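Local coordinates for protein ribonucleoside-diphosphate reductase subunit beta (Clostridium botulinum, PDB 6ZJK) that serves as the iron-bearing R2 subunit of a ribonucleotide reductase that probably converts ribonucleoside diphosphates to deoxyribonucleoside diphosphates, at residues L88-I99 and F214-M224. Sequence-based numbering, arbitrary orientation.
Sequences LTDGERNAFDKI and FFYTLARQGKM
Phe214 pushes its ring into the gap between two helices that run in broadly opposite directions, whose segment axes cross at -146° and come within 11.5 Å of each other at their closest, a spacing that leaves room for aromatic side chains. With CG anti to the backbone N (chi1 172°), the ring reaches across to helix 90-99. Ile99 CD1 lies over one face in a CH-pi contact, 3.9 Å from the Phe214 ring centroid, while Leu218 of its own helix packs on the opposite face. The CE1-CZ side of the ring rests obliquely against Ala95, CE1 of Phe214 lying 3.5 Å from Ala95 CB. Beside it, Phe96 and Phe215 meet obliquely with planes at 79°, Phe96 CE2 arriving 3.6 Å from CE1 at the Phe215 edge; Ile99 CG2 and Met224 CE extend this apolar layer, and Leu88 packs on Met224.

Polar contacts gather where one helix begins and the other ends. Thr89 and Glu92 form a capping box: Thr89 OG1 accepts from Glu92 N, and Glu92 OE1 takes the Thr89 N-H from above the carboxylate plane at 2.9 Å. The other oxygen serves the partner segment, Glu92 OE2 receiving Lys223 NZ on its syn lone pair at 3.0 Å in a salt bridge. Water 1 donates to OE2 and accepts from Gln221 NE2. Lys223 follows Gly222, whose positive phi completes a Schellman motif.

The contact thus joins the start of helix 90-118 to the end of helix 190-220 in the all-helical R2 fold; the side chain of Phe215 lies about 12 Å from a bound iron ion, and its ring also stacks on that of Phe231 of helix 225-255; helix 262-287 adds Val286 against Ile99.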
loop_
_atom_site.group_PDB
_atom_site.type_symbol
_atom_site.label_atom_id
_atom_site.label_comp_id
_atom_site.label_asym_id
_atom_site.label_seq_id
_atom_site.Cartn_x
_atom_site.Cartn_y
_atom_site.Cartn_z
ATOM N N LEU A 88 -6.910 -4.347 35.814
ATOM C CA LEU A 88 -8.191 -3.975 35.224
ATOM C C LEU A 88 -9.314 -4.828 35.808
ATOM O O LEU A 88 -9.125 -6.014 36.103
ATOM C CB LEU A 88 -8.148 -4.144 33.706
ATOM C CG LEU A 88 -7.141 -3.317 32.911
ATOM C CD1 LEU A 88 -7.280 -3.658 31.460
ATOM C CD2 LEU A 88 -7.369 -1.828 33.151
ATOM N N THR A 89 -10.479 -4.206 36.007
ATOM C CA THR A 89 -11.689 -4.871 36.473
ATOM C C THR A 89 -12.135 -5.900 35.438
ATOM O O THR A 89 -11.683 -5.895 34.291
ATOM C CB THR A 89 -12.830 -3.865 36.695
ATOM O OG1 THR A 89 -13.422 -3.539 35.431
ATOM C CG2 THR A 89 -12.317 -2.582 37.318
ATOM N N ASP A 90 -13.007 -6.827 35.846
ATOM C CA ASP A 90 -13.593 -7.738 34.870
ATOM C C ASP A 90 -14.388 -6.973 33.817
ATOM O O ASP A 90 -14.380 -7.335 32.635
ATOM C CB ASP A 90 -14.489 -8.776 35.550
ATOM C CG ASP A 90 -13.706 -9.740 36.451
ATOM O OD1 ASP A 90 -12.491 -9.913 36.242
ATOM O OD2 ASP A 90 -14.323 -10.390 37.315
ATOM N N GLY A 91 -15.092 -5.913 34.230
ATOM C CA GLY A 91 -15.858 -5.129 33.272
ATOM C C GLY A 91 -14.979 -4.367 32.292
ATOM O O GLY A 91 -15.320 -4.236 31.109
ATOM N N GLU A 92 -13.839 -3.857 32.767
ATOM C CA GLU A 92 -12.912 -3.188 31.859
ATOM C C GLU A 92 -12.302 -4.172 30.869
ATOM O O GLU A 92 -12.208 -3.864 29.672
ATOM C CB GLU A 92 -11.817 -2.468 32.649
ATOM C CG GLU A 92 -12.289 -1.210 33.380
ATOM C CD GLU A 92 -11.293 -0.726 34.434
ATOM O OE1 GLU A 92 -10.425 -1.531 34.850
ATOM O OE2 GLU A 92 -11.387 0.452 34.851
ATOM N N ARG A 93 -11.889 -5.365 31.345
ATOM C CA ARG A 93 -11.317 -6.370 30.446
ATOM C C ARG A 93 -12.339 -6.848 29.423
ATOM O O ARG A 93 -12.015 -7.007 28.240
ATOM C CB ARG A 93 -10.788 -7.576 31.230
ATOM C CG ARG A 93 -9.344 -7.521 31.718
ATOM C CD ARG A 93 -8.361 -7.543 30.517
ATOM N NE ARG A 93 -8.505 -8.759 29.716
ATOM C CZ ARG A 93 -8.010 -9.953 30.033
ATOM N NH1 ARG A 93 -7.324 -10.129 31.160
ATOM N NH2 ARG A 93 -8.233 -10.982 29.225
ATOM N N ASN A 94 -13.580 -7.081 29.858
ATOM C CA ASN A 94 -14.625 -7.476 28.921
ATOM C C ASN A 94 -14.750 -6.466 27.792
ATOM O O ASN A 94 -14.780 -6.834 26.609
ATOM C CB ASN A 94 -15.964 -7.614 29.664
ATOM C CG ASN A 94 -17.135 -7.838 28.725
ATOM O OD1 ASN A 94 -17.381 -8.955 28.294
ATOM N ND2 ASN A 94 -17.878 -6.771 28.421
ATOM N N ALA A 95 -14.730 -5.178 28.129
ATOM C CA ALA A 95 -14.859 -4.166 27.091
ATOM C C ALA A 95 -13.595 -4.095 26.236
ATOM O O ALA A 95 -13.677 -4.078 25.006
ATOM C CB ALA A 95 -15.174 -2.810 27.727
ATOM N N PHE A 96 -12.422 -4.120 26.875
ATOM C CA PHE A 96 -11.139 -4.051 26.174
ATOM C C PHE A 96 -10.972 -5.191 25.164
ATOM O O PHE A 96 -10.551 -4.961 24.022
ATOM C CB PHE A 96 -10.006 -4.027 27.213
ATOM C CG PHE A 96 -8.611 -3.942 26.620
ATOM C CD1 PHE A 96 -7.958 -5.091 26.182
ATOM C CD2 PHE A 96 -7.935 -2.732 26.561
ATOM C CE1 PHE A 96 -6.663 -5.023 25.622
ATOM C CE2 PHE A 96 -6.638 -2.654 26.003
ATOM C CZ PHE A 96 -6.012 -3.797 25.542
ATOM N N ASP A 97 -11.261 -6.433 25.572
ATOM C CA ASP A 97 -11.065 -7.582 24.686
ATOM C C ASP A 97 -11.948 -7.492 23.443
ATOM O O ASP A 97 -11.490 -7.733 22.321
ATOM C CB ASP A 97 -11.354 -8.893 25.441
ATOM C CG ASP A 97 -10.399 -9.137 26.619
ATOM O OD1 ASP A 97 -9.487 -8.308 26.846
ATOM O OD2 ASP A 97 -10.571 -10.162 27.335
ATOM N N LYS A 98 -13.233 -7.166 23.622
ATOM C CA LYS A 98 -14.150 -7.167 22.482
ATOM C C LYS A 98 -13.868 -6.021 21.512
ATOM O O LYS A 98 -14.027 -6.175 20.296
ATOM C CB LYS A 98 -15.598 -7.116 22.969
ATOM C CG LYS A 98 -16.042 -8.424 23.631
ATOM C CD LYS A 98 -17.243 -8.218 24.520
ATOM C CE LYS A 98 -17.510 -9.473 25.335
ATOM N NZ LYS A 98 -17.725 -10.641 24.435
ATOM N N ILE A 99 -13.477 -4.863 22.028
ATOM C CA ILE A 99 -13.296 -3.703 21.172
ATOM C C ILE A 99 -12.057 -3.877 20.308
ATOM O O ILE A 99 -12.089 -3.657 19.089
ATOM C CB ILE A 99 -13.210 -2.427 22.023
ATOM C CG1 ILE A 99 -14.591 -2.046 22.575
ATOM C CG2 ILE A 99 -12.574 -1.321 21.242
ATOM C CD1 ILE A 99 -14.518 -1.010 23.646
ATOM N N PHE A 214 -13.361 4.802 24.050
ATOM C CA PHE A 214 -13.140 3.859 25.147
ATOM C C PHE A 214 -11.724 3.981 25.702
ATOM O O PHE A 214 -11.532 4.103 26.923
ATOM C CB PHE A 214 -13.418 2.418 24.703
ATOM C CG PHE A 214 -13.016 1.378 25.740
ATOM C CD1 PHE A 214 -13.794 1.191 26.874
ATOM C CD2 PHE A 214 -11.873 0.601 25.580
ATOM C CE1 PHE A 214 -13.437 0.258 27.846
ATOM C CE2 PHE A 214 -11.497 -0.342 26.544
ATOM C CZ PHE A 214 -12.282 -0.508 27.677
ATOM N N PHE A 215 -10.716 3.941 24.817
ATOM C CA PHE A 215 -9.329 3.970 25.269
ATOM C C PHE A 215 -8.979 5.311 25.891
ATOM O O PHE A 215 -8.272 5.354 26.907
ATOM C CB PHE A 215 -8.399 3.604 24.104
ATOM C CG PHE A 215 -8.617 2.207 23.634
ATOM C CD1 PHE A 215 -8.124 1.140 24.369
ATOM C CD2 PHE A 215 -9.406 1.950 22.523
ATOM C CE1 PHE A 215 -8.371 -0.169 23.970
ATOM C CE2 PHE A 215 -9.661 0.655 22.118
ATOM C CZ PHE A 215 -9.143 -0.410 22.842
ATOM N N TYR A 216 -9.537 6.415 25.352
ATOM C CA TYR A 216 -9.342 7.712 25.990
ATOM C C TYR A 216 -10.023 7.765 27.356
ATOM O O TYR A 216 -9.488 8.369 28.295
ATOM C CB TYR A 216 -9.866 8.848 25.093
ATOM C CG TYR A 216 -9.174 8.949 23.729
ATOM C CD1 TYR A 216 -7.922 8.364 23.509
ATOM C CD2 TYR A 216 -9.767 9.646 22.671
ATOM C CE1 TYR A 216 -7.291 8.430 22.267
ATOM C CE2 TYR A 216 -9.129 9.735 21.405
ATOM C CZ TYR A 216 -7.894 9.136 21.212
ATOM O OH TYR A 216 -7.258 9.222 19.965
ATOM N N THR A 217 -11.200 7.140 27.489
ATOM C CA THR A 217 -11.869 7.112 28.790
ATOM C C THR A 217 -11.049 6.334 29.814
ATOM O O THR A 217 -10.991 6.730 30.982
ATOM C CB THR A 217 -13.288 6.542 28.678
ATOM O OG1 THR A 217 -14.113 7.451 27.930
ATOM C CG2 THR A 217 -13.913 6.356 30.055
ATOM N N LEU A 218 -10.408 5.224 29.402
ATOM C CA LEU A 218 -9.525 4.507 30.326
ATOM C C LEU A 218 -8.350 5.382 30.742
ATOM O O LEU A 218 -8.094 5.570 31.941
ATOM C CB LEU A 218 -9.011 3.206 29.694
ATOM C CG LEU A 218 -9.941 1.994 29.586
ATOM C CD1 LEU A 218 -9.174 0.777 29.076
ATOM C CD2 LEU A 218 -10.592 1.717 30.943
ATOM N N ALA A 219 -7.646 5.951 29.747
ATOM C CA ALA A 219 -6.456 6.766 29.993
ATOM C C ALA A 219 -6.763 8.020 30.794
ATOM O O ALA A 219 -5.904 8.494 31.549
ATOM C CB ALA A 219 -5.811 7.170 28.666
ATOM N N ARG A 220 -7.971 8.575 30.649
ATOM C CA ARG A 220 -8.328 9.748 31.441
ATOM C C ARG A 220 -8.324 9.415 32.930
ATOM O O ARG A 220 -8.102 10.306 33.760
ATOM C CB ARG A 220 -9.707 10.295 31.022
ATOM C CG ARG A 220 -9.903 11.834 31.188
ATOM C CD ARG A 220 -11.377 12.230 31.033
ATOM N NE ARG A 220 -11.617 13.678 31.087
ATOM C CZ ARG A 220 -12.816 14.217 31.243
ATOM N NH1 ARG A 220 -13.878 13.422 31.392
ATOM N NH2 ARG A 220 -12.963 15.546 31.276
ATOM N N GLN A 221 -8.543 8.138 33.286
ATOM C CA GLN A 221 -8.504 7.678 34.670
ATOM C C GLN A 221 -7.138 7.167 35.103
ATOM O O GLN A 221 -7.011 6.696 36.237
ATOM C CB GLN A 221 -9.480 6.515 34.906
ATOM C CG GLN A 221 -10.846 6.639 34.286
ATOM C CD GLN A 221 -11.629 5.346 34.423
ATOM O OE1 GLN A 221 -11.394 4.574 35.338
ATOM N NE2 GLN A 221 -12.478 5.054 33.443
ATOM N N GLY A 222 -6.137 7.187 34.228
ATOM C CA GLY A 222 -4.826 6.680 34.585
ATOM C C GLY A 222 -4.562 5.225 34.238
ATOM O O GLY A 222 -3.549 4.674 34.688
ATOM N N LYS A 223 -5.438 4.583 33.468
ATOM C CA LYS A 223 -5.323 3.172 33.119
ATOM C C LYS A 223 -4.981 3.035 31.635
ATOM O O LYS A 223 -5.631 3.652 30.783
ATOM C CB LYS A 223 -6.629 2.437 33.461
ATOM C CG LYS A 223 -6.981 2.435 34.974
ATOM C CD LYS A 223 -8.452 2.027 35.278
ATOM C CE LYS A 223 -8.749 2.018 36.791
ATOM N NZ LYS A 223 -10.208 1.972 37.156
ATOM N N MET A 224 -3.960 2.220 31.327
ATOM C CA MET A 224 -3.544 1.930 29.948
ATOM C C MET A 224 -3.225 3.202 29.166
ATOM O O MET A 224 -3.728 3.409 28.063
ATOM C CB MET A 224 -4.600 1.106 29.199
ATOM C CG MET A 224 -5.035 -0.149 29.953
ATOM S SD MET A 224 -3.705 -1.321 30.371
ATOM C CE MET A 224 -3.265 -1.967 28.740
HETATM O O HOH W 1 -13.645 2.290 34.614
#